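PDB 2QIK: UPF0131 protein ykqA from Bacillus subtilis, which is of unproven function but is probably a gamma-glutamylcyclotransferase, an acyltransferase that would release the gamma-glutamyl group as a cyclic product. Local coordinates for residues E29-K34 with V85-G90; F131-C136 with S175-L180; Y163-T168 with G184-V189; E208-R213 with L233-E238. All coordinates share one frame; numbering follows the deposited sequence.

Contact 1 of 4, residues E29-K34 with V85-G90; sequences EQARTK and VETDVG
R32 and E86 form an antiparallel hydrogen-bonded pair, R32 N to E86 O at 3.0 Å and E86 N to R32 O at 2.8 Å, where strands 31-34 and 85-87 run at 143°. The same two residues meet again through a salt bridge. E86 OE1 takes both bonds, one from R32 NE at 2.9 Å and one from R32 NH2 at 3.0 Å. The guanidinium presents its edge and OE1 lies in its plane. The carboxylate is turned by 62°, and OE1 offers its syn lone pair to NH2, while NE comes from above the carboxylate plane. R32 CG lies between its own N and carbonyl carbon (chi1 73°), and the extended chain beyond it carries the guanidinium to E86. R32 NH1 bonds the Y57 hydroxyl, and R32 makes a cation-pi contact with Y55. The two strands are neighbours in the five-stranded antiparallel sheet of the first AIG2-like half. On the A31 face, A31 CB packs on V85 CG1 at 3.7 Å, with F6 and V60 beside them. Beyond, a water links Q30 O, at 2.7 Å, to D88 N. T87 OG1 accepts from V89 N, an ST turn, and donates to G90 O at 2.7 Å.

Contact 2 of 4, residues F131-C136 with S175-L180; sequences FAYGSC and SRADML
Y133 and M179, a selenomethionine, carry most of this buried contact. The main interaction is CH-pi. M179 CG lies over the centre of the Y133 ring, 3.5 Å from its centroid and 10° off the ring normal. Y133 CG sits between the backbone N and the carbonyl carbon (chi1 58°), which aims the ring at strand 174-180. Met-aromatic contacts come next. The M179 chain bends at its last torsion, and SE meets two rings in different ways. It approaches the F131 ring at the edge, in plane, with SE to F131 CE2 at 3.7 Å. To the Y133 ring it stands obliquely, 4.2 Å from the centroid. Apolar packing adds A177 CB against Y133 CE2 at 3.9 Å. The backbone around A177 and D178 runs past the edge of the same ring, and Y133 OH comes within 3.4 Å of D178 CA. The polar groups find partners outside the two segments: Y133 OH bonds F232 O, and D178 bonds T168 and V234 and salt-bridges K237. The backbone N atoms of Y133 and C136 and the S135 hydroxyl bind a citrate, probably from the crystallisation liquor. The Y-G-S-C sequence is probably the counterpart of the predicted substrate loop in the first half. The contact joins the end of strand 128-132 to strand 174-180, with strand 224-234 packed against Y133 and M179 and strand 164-171 paired beside 174-180.

Contact 3 of 4, residues Y163-T168 with G184-V189; sequences YTTRFT and GTTEGV
T165 OG1 is held by T186 OG1 at 2.7 Å and by a water, to which it donates, also at 2.7 Å. The threonine side chains cross at about a right angle. In T186 the hydroxyl lies opposite the backbone N (chi1 -159°), which directs it at T165. The water on T165 OG1 in turn donates to E187 O at 2.8 Å. A second water accepts from T165 N at 2.9 Å and also bonds T186 OG1, at 2.9 Å. Two waters therefore stitch strand 164-171 to strand 185-193, whose short pieces here run at 79° and so do not pair as sheet neighbours. Nearer the start of both segments, G184 CA passes T164 OG1 at 3.4 Å, and the lack of a side chain on G184 leaves room for this. T164 OG1 itself bonds D182. T186 CG2 lies 4.2 Å from Y163 CB, a loose contact, while the Y163 hydroxyl reaches E29. The segments belong to separate antiparallel sheets of the second half, 164-171 with 174-180 and 185-193 in the three-stranded one. The chemistry is that of hydroxyls and waters, so direct backbone pairing is not what holds this junction together.

Contact 4 of 4, residues E208-R213 with L233-E238; sequences ESLTYR and LVLQKE
L210 meets L235 where segment 208-213 first touches segment 233-238. L210 CB packs on L235 CD1 at 3.9 Å, and the same methyl lies against the L210 carbonyl. L210 has a left-handed backbone, two residues before the strand begins. T211 follows with its carbonyl: L235 N donates to T211 O at 3.1 Å, nearly straight at 170°. A water also donates to T211 O and accepts from Q236 N. Y212 stands opposite V234 as the antiparallel non-hydrogen-bonded pair. Their side chains diverge at the start, yet Y212 CE1 touches V234 CG2 at 3.4 Å, and Y212 OH bonds A177 O. This ring lies close to a bound citrate, probably from the crystallisation liquor. R213 and L233 form the antiparallel hydrogen-bonded pair near the open end of the beta hairpin 212-221 and 224-234, with R213 N to L233 O and L233 N to R213 O, both 2.9 Å. R213 CG lies between its N and carbonyl carbon (chi1 60°), and the chain then runs extended at about a right angle to L235, with R213 CD on L235 CD2 at 3.7 Å. R213 NE donates to a water at 3.0 Å, and that water donates to V234 O. K237 NZ reaches V234 O too, at 2.9 Å, besides its salt bridge to D178. R213 NH2 bonds Q30 of the first half. Backbone bonds thus hold the open end of the hairpin together, whereas the arginine, laid across leucine methyls, spends its polar end on water and on the other half of the protein.

Overall arrangement
Contact 2 is wholly buried. The others are partly buried: contacts 3 and 4 include exposed residues (T185; L210 and Q236), contact 1 none among those that touch. Contact 1 lies in the first AIG2-like half, the others in the rest of the chain. Contacts 2 and 3 share the hairpin 164-171 and 174-180 and the sheet holding 128-132 and 185-193, centres about 7 Å apart. Contacts 1 and 4 are true strand pairs, each with an arginine: salt-bridged to E86 in contact 1, packed on leucine methyls in contact 4. Contact 2 relies on aromatic and selenium packing, contact 3 on hydroxyls and water. Links between the halves include Q30 to R213 and Y163 to E29. D178 ties contact 2 to K237 and T168.

Contact 1 of 4, residues E29-K34 with V85-G90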
loop_
_atom_site.group_PDB
_atom_site.type_symbol
_atom_site.label_atom_id
_atom_site.label_comp_id
_atom_site.label_asym_id
_atom_site.label_seq_id
_atom_site.Cartn_x
_atom_site.Cartn_y
_atom_site.Cartn_z
ATOM N N GLU A 29 -1.100 -5.371 -6.904
ATOM C CA GLU A 29 -1.816 -4.345 -6.188
ATOM C C GLU A 29 -0.965 -3.123 -5.893
ATOM O O GLU A 29 -1.511 -2.014 -5.701
ATOM C CB GLU A 29 -2.333 -4.889 -4.801
ATOM C CG GLU A 29 -3.264 -6.069 -4.940
ATOM C CD GLU A 29 -3.622 -6.728 -3.618
ATOM O OE1 GLU A 29 -4.239 -7.771 -3.644
ATOM O OE2 GLU A 29 -3.363 -6.157 -2.550
ATOM N N GLN A 30 0.336 -3.321 -5.852
ATOM C CA GLN A 30 1.259 -2.251 -5.484
ATOM C C GLN A 30 2.174 -2.037 -6.694
ATOM O O GLN A 30 2.903 -2.926 -7.135
ATOM C CB GLN A 30 2.097 -2.596 -4.270
ATOM C CG GLN A 30 1.238 -3.005 -3.040
ATOM C CD GLN A 30 0.198 -1.997 -2.636
ATOM O OE1 GLN A 30 0.325 -0.800 -2.882
ATOM N NE2 GLN A 30 -0.865 -2.499 -1.944
ATOM N N ALA A 31 2.110 -0.881 -7.320
ATOM C CA ALA A 31 2.853 -0.631 -8.548
ATOM C C ALA A 31 2.994 0.875 -8.762
ATOM O O ALA A 31 2.188 1.648 -8.242
ATOM C CB ALA A 31 2.155 -1.253 -9.747
ATOM N N ARG A 32 3.985 1.269 -9.533
ATOM C CA ARG A 32 4.200 2.687 -9.808
ATOM C C ARG A 32 4.940 2.853 -11.127
ATOM O O ARG A 32 5.637 1.978 -11.603
ATOM C CB ARG A 32 4.969 3.403 -8.650
ATOM C CG ARG A 32 6.417 3.056 -8.558
ATOM C CD ARG A 32 7.075 3.698 -7.369
ATOM N NE ARG A 32 8.504 3.573 -7.403
ATOM C CZ ARG A 32 9.320 4.107 -6.522
ATOM N NH1 ARG A 32 8.853 4.802 -5.509
ATOM N NH2 ARG A 32 10.603 3.983 -6.706
ATOM N N THR A 33 4.829 4.063 -11.649
ATOM C CA THR A 33 5.619 4.488 -12.810
ATOM C C THR A 33 5.992 5.945 -12.655
ATOM O O THR A 33 5.232 6.737 -12.131
ATOM C CB THR A 33 4.868 4.200 -14.096
ATOM O OG1 THR A 33 5.734 4.208 -15.228
ATOM C CG2 THR A 33 3.698 5.086 -14.365
ATOM N N LYS A 34 7.157 6.329 -13.152
ATOM C CA LYS A 34 7.646 7.681 -13.003
ATOM C C LYS A 34 6.752 8.629 -13.853
ATOM O O LYS A 34 6.544 8.389 -15.055
ATOM C CB LYS A 34 9.106 7.809 -13.414
ATOM C CG LYS A 34 9.604 9.240 -13.255
ATOM C CD LYS A 34 11.113 9.361 -13.172
ATOM C CE LYS A 34 11.728 8.979 -11.827
ATOM N NZ LYS A 34 13.172 8.887 -11.898
ATOM N N VAL A 85 6.706 -0.215 -15.481
ATOM C CA VAL A 85 6.065 -0.192 -14.166
ATOM C C VAL A 85 6.937 -0.945 -13.131
ATOM O O VAL A 85 7.283 -2.113 -13.346
ATOM C CB VAL A 85 4.685 -0.828 -14.244
ATOM C CG1 VAL A 85 4.029 -0.866 -12.860
ATOM C CG2 VAL A 85 3.815 -0.105 -15.180
ATOM N N GLU A 86 7.242 -0.285 -12.020
ATOM C CA GLU A 86 7.988 -0.889 -10.942
ATOM C C GLU A 86 6.996 -1.581 -9.989
ATOM O O GLU A 86 5.976 -1.010 -9.606
ATOM C CB GLU A 86 8.744 0.199 -10.161
ATOM C CG GLU A 86 9.858 0.936 -10.929
ATOM C CD GLU A 86 10.429 2.205 -10.308
ATOM O OE1 GLU A 86 10.389 2.301 -9.121
ATOM O OE2 GLU A 86 11.101 3.078 -11.046
ATOM N N THR A 87 7.278 -2.801 -9.622
ATOM C CA THR A 87 6.485 -3.614 -8.694
ATOM C C THR A 87 7.366 -4.247 -7.676
ATOM O O THR A 87 8.598 -4.186 -7.786
ATOM C CB THR A 87 5.676 -4.695 -9.405
ATOM O OG1 THR A 87 6.499 -5.852 -9.698
ATOM C CG2 THR A 87 4.983 -4.175 -10.704
ATOM N N ASP A 88 6.772 -4.900 -6.682
ATOM C CA ASP A 88 7.610 -5.554 -5.669
ATOM C C ASP A 88 8.376 -6.752 -6.224
ATOM O O ASP A 88 9.271 -7.250 -5.509
ATOM C CB ASP A 88 6.759 -5.988 -4.495
ATOM C CG ASP A 88 6.302 -4.865 -3.623
ATOM O OD1 ASP A 88 6.565 -3.679 -3.910
ATOM O OD2 ASP A 88 5.600 -5.146 -2.625
ATOM N N VAL A 89 8.022 -7.245 -7.423
ATOM C CA VAL A 89 8.685 -8.362 -8.017
ATOM C C VAL A 89 9.235 -8.095 -9.416
ATOM O O VAL A 89 9.618 -9.020 -10.191
ATOM C CB VAL A 89 7.777 -9.561 -8.020
ATOM C CG1 VAL A 89 7.378 -9.996 -6.637
ATOM C CG2 VAL A 89 6.522 -9.315 -8.919
ATOM N N GLY A 90 9.705 -6.940 -9.585
ATOM C CA GLY A 90 10.332 -6.557 -10.795
ATOM C C GLY A 90 9.622 -5.519 -11.611
ATOM O O GLY A 90 8.554 -5.080 -11.327
HETATM O O HOH W 1 3.913 -5.300 -6.422
#

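Contact 2 of 4, residues F131-C136 with S175-L180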
loop_
_atom_site.group_PDB
_atom_site.type_symbol
_atom_site.label_atom_id
_atom_site.label_comp_id
_atom_site.label_asym_id
_atom_site.label_seq_id
_atom_site.Cartn_x
_atom_site.Cartn_y
_atom_site.Cartn_z
ATOM N N PHE A 131 -4.408 -0.703 8.907
ATOM C CA PHE A 131 -3.794 -2.044 9.071
ATOM C C PHE A 131 -2.315 -1.912 9.468
ATOM O O PHE A 131 -1.507 -1.377 8.676
ATOM C CB PHE A 131 -3.939 -2.810 7.788
ATOM C CG PHE A 131 -3.435 -4.202 7.837
ATOM C CD1 PHE A 131 -4.081 -5.223 8.529
ATOM C CD2 PHE A 131 -2.282 -4.563 7.160
ATOM C CE1 PHE A 131 -3.560 -6.536 8.570
ATOM C CE2 PHE A 131 -1.781 -5.879 7.286
ATOM C CZ PHE A 131 -2.429 -6.812 7.925
ATOM N N ALA A 132 -2.015 -2.348 10.675
ATOM C CA ALA A 132 -0.674 -2.314 11.195
ATOM C C ALA A 132 -0.111 -3.723 11.247
ATOM O O ALA A 132 -0.764 -4.636 11.773
ATOM C CB ALA A 132 -0.731 -1.766 12.680
ATOM N N TYR A 133 1.126 -3.885 10.821
ATOM C CA TYR A 133 1.785 -5.186 10.731
ATOM C C TYR A 133 3.108 -5.235 11.482
ATOM O O TYR A 133 3.759 -6.279 11.504
ATOM C CB TYR A 133 1.960 -5.585 9.267
ATOM C CG TYR A 133 2.750 -4.568 8.462
ATOM C CD1 TYR A 133 2.106 -3.617 7.734
ATOM C CD2 TYR A 133 4.119 -4.517 8.523
ATOM C CE1 TYR A 133 2.825 -2.607 7.036
ATOM C CE2 TYR A 133 4.825 -3.578 7.853
ATOM C CZ TYR A 133 4.191 -2.595 7.125
ATOM O OH TYR A 133 4.980 -1.702 6.482
ATOM N N GLY A 134 3.529 -4.130 12.060
ATOM C CA GLY A 134 4.760 -4.095 12.803
ATOM C C GLY A 134 4.601 -3.418 14.151
ATOM O O GLY A 134 3.767 -3.787 14.904
ATOM N N SER A 135 5.505 -2.450 14.455
ATOM C CA SER A 135 5.490 -1.846 15.801
ATOM C C SER A 135 4.246 -1.020 16.078
ATOM O O SER A 135 3.944 -0.793 17.236
ATOM C CB SER A 135 6.682 -1.046 16.154
ATOM O OG SER A 135 6.658 0.205 15.560
ATOM N N CYS A 136 3.479 -0.665 15.035
ATOM C CA CYS A 136 2.176 -0.036 15.292
ATOM C C CYS A 136 1.136 -1.030 15.827
ATOM O O CYS A 136 0.036 -0.594 16.159
ATOM C CB CYS A 136 1.630 0.669 14.060
ATOM S SG CYS A 136 2.607 2.137 13.688
ATOM N N SER A 175 17.028 -2.952 10.615
ATOM C CA SER A 175 15.915 -2.786 9.705
ATOM C C SER A 175 14.617 -2.326 10.392
ATOM O O SER A 175 14.501 -2.320 11.642
ATOM C CB SER A 175 15.604 -4.135 9.124
ATOM O OG SER A 175 15.197 -4.995 10.143
ATOM N N ARG A 176 13.679 -1.831 9.591
ATOM C CA ARG A 176 12.275 -1.714 9.994
ATOM C C ARG A 176 11.413 -2.539 9.046
ATOM O O ARG A 176 11.835 -2.913 7.953
ATOM C CB ARG A 176 11.819 -0.254 10.039
ATOM C CG ARG A 176 12.731 0.630 10.926
ATOM C CD ARG A 176 12.646 0.321 12.340
ATOM N NE ARG A 176 13.351 1.256 13.175
ATOM C CZ ARG A 176 14.639 1.247 13.410
ATOM N NH1 ARG A 176 15.436 0.404 12.838
ATOM N NH2 ARG A 176 15.174 2.177 14.212
ATOM N N ALA A 177 10.197 -2.800 9.469
ATOM C CA ALA A 177 9.266 -3.665 8.803
ATOM C C ALA A 177 8.631 -3.067 7.551
ATOM O O ALA A 177 8.556 -1.872 7.379
ATOM C CB ALA A 177 8.208 -4.129 9.732
ATOM N N ASP A 178 8.097 -3.954 6.769
ATOM C CA ASP A 178 7.508 -3.710 5.459
ATOM C C ASP A 178 6.608 -4.888 5.148
ATOM O O ASP A 178 6.693 -5.913 5.821
ATOM C CB ASP A 178 8.584 -3.607 4.374
ATOM C CG ASP A 178 8.106 -3.137 3.029
ATOM O OD1 ASP A 178 7.062 -2.410 2.935
ATOM O OD2 ASP A 178 8.860 -3.363 2.043
HETATM N N MSE A 179 5.769 -4.751 4.158
HETATM C CA MSE A 179 5.134 -5.911 3.540
HETATM C C MSE A 179 5.443 -5.952 2.063
HETATM O O MSE A 179 5.288 -4.964 1.367
HETATM C CB MSE A 179 3.622 -5.919 3.705
HETATM C CG MSE A 179 3.191 -5.951 5.192
HETATM SE SE MSE A 179 1.337 -6.281 5.339
HETATM C CE MSE A 179 0.722 -4.709 4.486
ATOM N N LEU A 180 5.970 -7.072 1.617
ATOM C CA LEU A 180 6.333 -7.269 0.213
ATOM C C LEU A 180 5.261 -8.060 -0.466
ATOM O O LEU A 180 4.835 -9.097 0.055
ATOM C CB LEU A 180 7.624 -8.014 0.102
ATOM C CG LEU A 180 8.353 -8.020 -1.247
ATOM C CD1 LEU A 180 8.814 -6.630 -1.586
ATOM C CD2 LEU A 180 9.543 -8.979 -1.229
#

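Contact 3 of 4, residues Y163-T168 with G184-V189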
loop_
_atom_site.group_PDB
_atom_site.type_symbol
_atom_site.label_atom_id
_atom_site.label_comp_id
_atom_site.label_asym_id
_atom_site.label_seq_id
_atom_site.Cartn_x
_atom_site.Cartn_y
_atom_site.Cartn_z
ATOM N N TYR A 163 1.002 -11.123 0.626
ATOM C CA TYR A 163 2.104 -10.311 1.165
ATOM C C TYR A 163 2.827 -11.062 2.251
ATOM O O TYR A 163 2.192 -11.847 2.972
ATOM C CB TYR A 163 1.551 -9.021 1.768
ATOM C CG TYR A 163 0.891 -8.073 0.788
ATOM C CD1 TYR A 163 -0.386 -8.301 0.300
ATOM C CD2 TYR A 163 1.494 -6.912 0.428
ATOM C CE1 TYR A 163 -1.003 -7.450 -0.551
ATOM C CE2 TYR A 163 0.888 -5.997 -0.396
ATOM C CZ TYR A 163 -0.321 -6.257 -0.922
ATOM O OH TYR A 163 -0.959 -5.370 -1.773
ATOM N N THR A 164 4.098 -10.797 2.402
ATOM C CA THR A 164 4.934 -11.218 3.515
ATOM C C THR A 164 5.487 -10.067 4.253
ATOM O O THR A 164 5.932 -9.102 3.677
ATOM C CB THR A 164 6.123 -12.051 2.996
ATOM O OG1 THR A 164 5.644 -13.121 2.156
ATOM C CG2 THR A 164 6.918 -12.666 4.137
ATOM N N THR A 165 5.471 -10.165 5.580
ATOM C CA THR A 165 6.122 -9.140 6.414
ATOM C C THR A 165 7.638 -9.354 6.364
ATOM O O THR A 165 8.157 -10.430 6.677
ATOM C CB THR A 165 5.610 -9.173 7.850
ATOM O OG1 THR A 165 4.215 -8.921 7.869
ATOM C CG2 THR A 165 6.274 -8.129 8.722
ATOM N N ARG A 166 8.337 -8.318 5.912
ATOM C CA ARG A 166 9.776 -8.390 5.701
ATOM C C ARG A 166 10.445 -7.119 6.151
ATOM O O ARG A 166 9.809 -6.090 6.252
ATOM C CB ARG A 166 10.042 -8.607 4.222
ATOM C CG ARG A 166 9.595 -9.910 3.700
ATOM C CD ARG A 166 10.213 -10.229 2.367
ATOM N NE ARG A 166 9.677 -11.457 1.782
ATOM C CZ ARG A 166 10.123 -12.678 2.121
ATOM N NH1 ARG A 166 11.136 -12.826 2.955
ATOM N NH2 ARG A 166 9.571 -13.728 1.592
ATOM N N PHE A 167 11.734 -7.173 6.442
ATOM C CA PHE A 167 12.450 -6.105 7.120
ATOM C C PHE A 167 13.370 -5.417 6.105
ATOM O O PHE A 167 14.564 -5.687 6.063
ATOM C CB PHE A 167 13.158 -6.676 8.344
ATOM C CG PHE A 167 12.155 -7.111 9.334
ATOM C CD1 PHE A 167 11.456 -8.296 9.214
ATOM C CD2 PHE A 167 11.790 -6.230 10.316
ATOM C CE1 PHE A 167 10.392 -8.563 10.073
ATOM C CE2 PHE A 167 10.793 -6.513 11.196
ATOM C CZ PHE A 167 10.063 -7.640 11.051
ATOM N N THR A 168 12.756 -4.572 5.262
ATOM C CA THR A 168 13.397 -4.056 4.077
ATOM C C THR A 168 13.819 -2.587 4.182
ATOM O O THR A 168 14.464 -2.095 3.248
ATOM C CB THR A 168 12.456 -4.173 2.898
ATOM O OG1 THR A 168 11.376 -3.287 3.119
ATOM C CG2 THR A 168 11.900 -5.558 2.672
ATOM N N GLY A 184 3.159 -14.378 -0.470
ATOM C CA GLY A 184 3.104 -15.002 0.843
ATOM C C GLY A 184 1.742 -14.674 1.492
ATOM O O GLY A 184 0.760 -14.260 0.858
ATOM N N THR A 185 1.666 -14.901 2.784
ATOM C CA THR A 185 0.487 -14.517 3.601
ATOM C C THR A 185 0.993 -13.943 4.884
ATOM O O THR A 185 2.035 -14.359 5.384
ATOM C CB THR A 185 -0.440 -15.751 3.860
ATOM O OG1 THR A 185 -1.683 -15.274 4.343
ATOM C CG2 THR A 185 0.001 -16.588 5.056
ATOM N N THR A 186 0.316 -12.945 5.395
ATOM C CA THR A 186 0.687 -12.340 6.631
ATOM C C THR A 186 -0.490 -11.925 7.493
ATOM O O THR A 186 -1.643 -12.106 7.070
ATOM C CB THR A 186 1.661 -11.205 6.322
ATOM O OG1 THR A 186 2.411 -10.915 7.525
ATOM C CG2 THR A 186 0.990 -9.929 5.813
ATOM N N GLU A 187 -0.206 -11.419 8.703
ATOM C CA GLU A 187 -1.209 -10.978 9.637
ATOM C C GLU A 187 -0.819 -9.625 10.182
ATOM O O GLU A 187 0.362 -9.273 10.249
ATOM C CB GLU A 187 -1.394 -11.985 10.834
ATOM C CG GLU A 187 -1.751 -13.398 10.443
ATOM C CD GLU A 187 -2.169 -14.244 11.637
ATOM O OE1 GLU A 187 -2.306 -13.727 12.766
ATOM O OE2 GLU A 187 -2.326 -15.470 11.398
ATOM N N GLY A 188 -1.848 -8.915 10.628
ATOM C CA GLY A 188 -1.650 -7.671 11.368
ATOM C C GLY A 188 -2.882 -7.353 12.159
ATOM O O GLY A 188 -3.789 -8.180 12.270
ATOM N N VAL A 189 -2.933 -6.162 12.686
ATOM C CA VAL A 189 -4.066 -5.657 13.512
ATOM C C VAL A 189 -4.728 -4.549 12.661
ATOM O O VAL A 189 -4.063 -3.640 12.196
ATOM C CB VAL A 189 -3.539 -5.021 14.873
ATOM C CG1 VAL A 189 -4.667 -4.540 15.763
ATOM C CG2 VAL A 189 -2.600 -5.957 15.621
HETATM O O HOH W 2 4.412 -15.962 3.638
HETATM O O HOH W 3 3.147 -8.805 10.376
HETATM O O HOH W 4 4.623 -12.636 6.867
#

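Contact 4 of 4, residues E208-R213 with L233-E238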
loop_
_atom_site.group_PDB
_atom_site.type_symbol
_atom_site.label_atom_id
_atom_site.label_comp_id
_atom_site.label_asym_id
_atom_site.label_seq_id
_atom_site.Cartn_x
_atom_site.Cartn_y
_atom_site.Cartn_z
ATOM N N GLU A 208 6.510 12.392 4.403
ATOM C CA GLU A 208 7.074 13.555 3.761
ATOM C C GLU A 208 8.518 13.397 3.339
ATOM O O GLU A 208 8.964 14.060 2.414
ATOM C CB GLU A 208 6.925 14.793 4.672
ATOM C CG GLU A 208 7.331 16.116 4.004
ATOM C CD GLU A 208 7.455 17.335 4.910
ATOM O OE1 GLU A 208 7.724 17.192 6.140
ATOM O OE2 GLU A 208 7.392 18.447 4.297
ATOM N N SER A 209 9.263 12.563 4.026
ATOM C CA SER A 209 10.614 12.257 3.622
ATOM C C SER A 209 10.787 11.059 2.738
ATOM O O SER A 209 11.910 10.576 2.524
ATOM C CB SER A 209 11.511 12.097 4.853
ATOM O OG SER A 209 11.054 11.033 5.675
ATOM N N LEU A 210 9.690 10.529 2.253
ATOM C CA LEU A 210 9.707 9.410 1.310
ATOM C C LEU A 210 10.332 8.171 1.971
ATOM O O LEU A 210 11.040 7.384 1.380
ATOM C CB LEU A 210 10.358 9.719 -0.019
ATOM C CG LEU A 210 9.721 10.953 -0.671
ATOM C CD1 LEU A 210 10.448 11.234 -2.010
ATOM C CD2 LEU A 210 8.270 10.779 -1.000
ATOM N N THR A 211 9.982 7.942 3.225
ATOM C CA THR A 211 10.421 6.738 3.982
ATOM C C THR A 211 9.451 5.605 3.634
ATOM O O THR A 211 9.823 4.590 3.044
ATOM C CB THR A 211 10.512 7.018 5.462
ATOM O OG1 THR A 211 11.300 8.176 5.738
ATOM C CG2 THR A 211 11.113 5.821 6.193
ATOM N N TYR A 212 8.183 5.767 4.015
ATOM C CA TYR A 212 7.083 4.915 3.647
ATOM C C TYR A 212 6.127 5.730 2.801
ATOM O O TYR A 212 6.070 6.969 2.920
ATOM C CB TYR A 212 6.282 4.411 4.856
ATOM C CG TYR A 212 7.028 3.402 5.719
ATOM C CD1 TYR A 212 6.734 2.049 5.698
ATOM C CD2 TYR A 212 8.040 3.823 6.585
ATOM C CE1 TYR A 212 7.429 1.161 6.438
ATOM C CE2 TYR A 212 8.744 2.931 7.326
ATOM C CZ TYR A 212 8.429 1.560 7.265
ATOM O OH TYR A 212 9.167 0.685 8.021
ATOM N N ARG A 213 5.308 5.040 2.040
ATOM C CA ARG A 213 4.143 5.660 1.399
ATOM C C ARG A 213 2.852 5.088 1.971
ATOM O O ARG A 213 2.809 3.913 2.374
ATOM C CB ARG A 213 4.136 5.369 -0.079
ATOM C CG ARG A 213 4.093 3.983 -0.519
ATOM C CD ARG A 213 4.096 3.850 -2.021
ATOM N NE ARG A 213 3.917 2.547 -2.427
ATOM C CZ ARG A 213 2.673 1.976 -2.741
ATOM N NH1 ARG A 213 1.543 2.627 -2.810
ATOM N NH2 ARG A 213 2.652 0.789 -3.121
ATOM N N LEU A 233 3.889 1.334 3.303
ATOM C CA LEU A 233 4.887 0.386 2.666
ATOM C C LEU A 233 6.185 1.130 2.382
ATOM O O LEU A 233 6.164 2.320 2.087
ATOM C CB LEU A 233 4.321 -0.212 1.371
ATOM C CG LEU A 233 3.013 -0.969 1.533
ATOM C CD1 LEU A 233 2.449 -1.315 0.165
ATOM C CD2 LEU A 233 3.167 -2.168 2.440
ATOM N N VAL A 234 7.304 0.412 2.537
ATOM C CA VAL A 234 8.601 0.999 2.329
ATOM C C VAL A 234 8.804 1.397 0.889
ATOM O O VAL A 234 8.486 0.668 -0.041
ATOM C CB VAL A 234 9.696 0.003 2.766
ATOM C CG1 VAL A 234 11.088 0.458 2.392
ATOM C CG2 VAL A 234 9.642 -0.219 4.241
ATOM N N LEU A 235 9.394 2.585 0.683
ATOM C CA LEU A 235 9.717 3.075 -0.646
ATOM C C LEU A 235 11.021 2.603 -1.213
ATOM O O LEU A 235 11.071 2.207 -2.389
ATOM C CB LEU A 235 9.616 4.622 -0.645
ATOM C CG LEU A 235 8.198 5.093 -0.668
ATOM C CD1 LEU A 235 8.084 6.563 -0.199
ATOM C CD2 LEU A 235 7.617 4.956 -2.065
ATOM N N GLN A 236 12.076 2.588 -0.439
ATOM C CA GLN A 236 13.357 2.074 -0.941
ATOM C C GLN A 236 13.681 0.753 -0.224
ATOM O O GLN A 236 14.197 0.727 0.912
ATOM C CB GLN A 236 14.398 3.096 -0.557
ATOM C CG GLN A 236 14.497 4.481 -1.265
ATOM C CD GLN A 236 13.311 5.500 -1.222
ATOM O OE1 GLN A 236 12.986 6.272 -0.178
ATOM N NE2 GLN A 236 12.734 5.636 -2.455
ATOM N N LYS A 237 13.331 -0.353 -0.865
ATOM C CA LYS A 237 13.417 -1.642 -0.206
ATOM C C LYS A 237 14.865 -2.169 -0.383
ATOM O O LYS A 237 15.412 -2.041 -1.455
ATOM C CB LYS A 237 12.430 -2.597 -0.825
ATOM C CG LYS A 237 10.950 -2.136 -0.620
ATOM C CD LYS A 237 10.007 -3.135 -1.094
ATOM C CE LYS A 237 8.609 -2.600 -1.366
ATOM N NZ LYS A 237 7.914 -2.129 -0.156
ATOM N N GLU A 238 15.416 -2.720 0.675
ATOM C CA GLU A 238 16.712 -3.320 0.647
ATOM C C GLU A 238 16.621 -4.779 1.095
ATOM O O GLU A 238 15.590 -5.224 1.614
ATOM C CB GLU A 238 17.658 -2.452 1.502
ATOM C CG GLU A 238 17.693 -0.998 1.013
ATOM C CD GLU A 238 18.756 0.089 1.402
ATOM O OE1 GLU A 238 19.996 -0.193 1.429
ATOM O OE2 GLU A 238 18.302 1.305 1.527
HETATM O O HOH W 5 12.356 4.196 1.940
HETATM O O HOH W 6 6.533 1.095 -2.124
#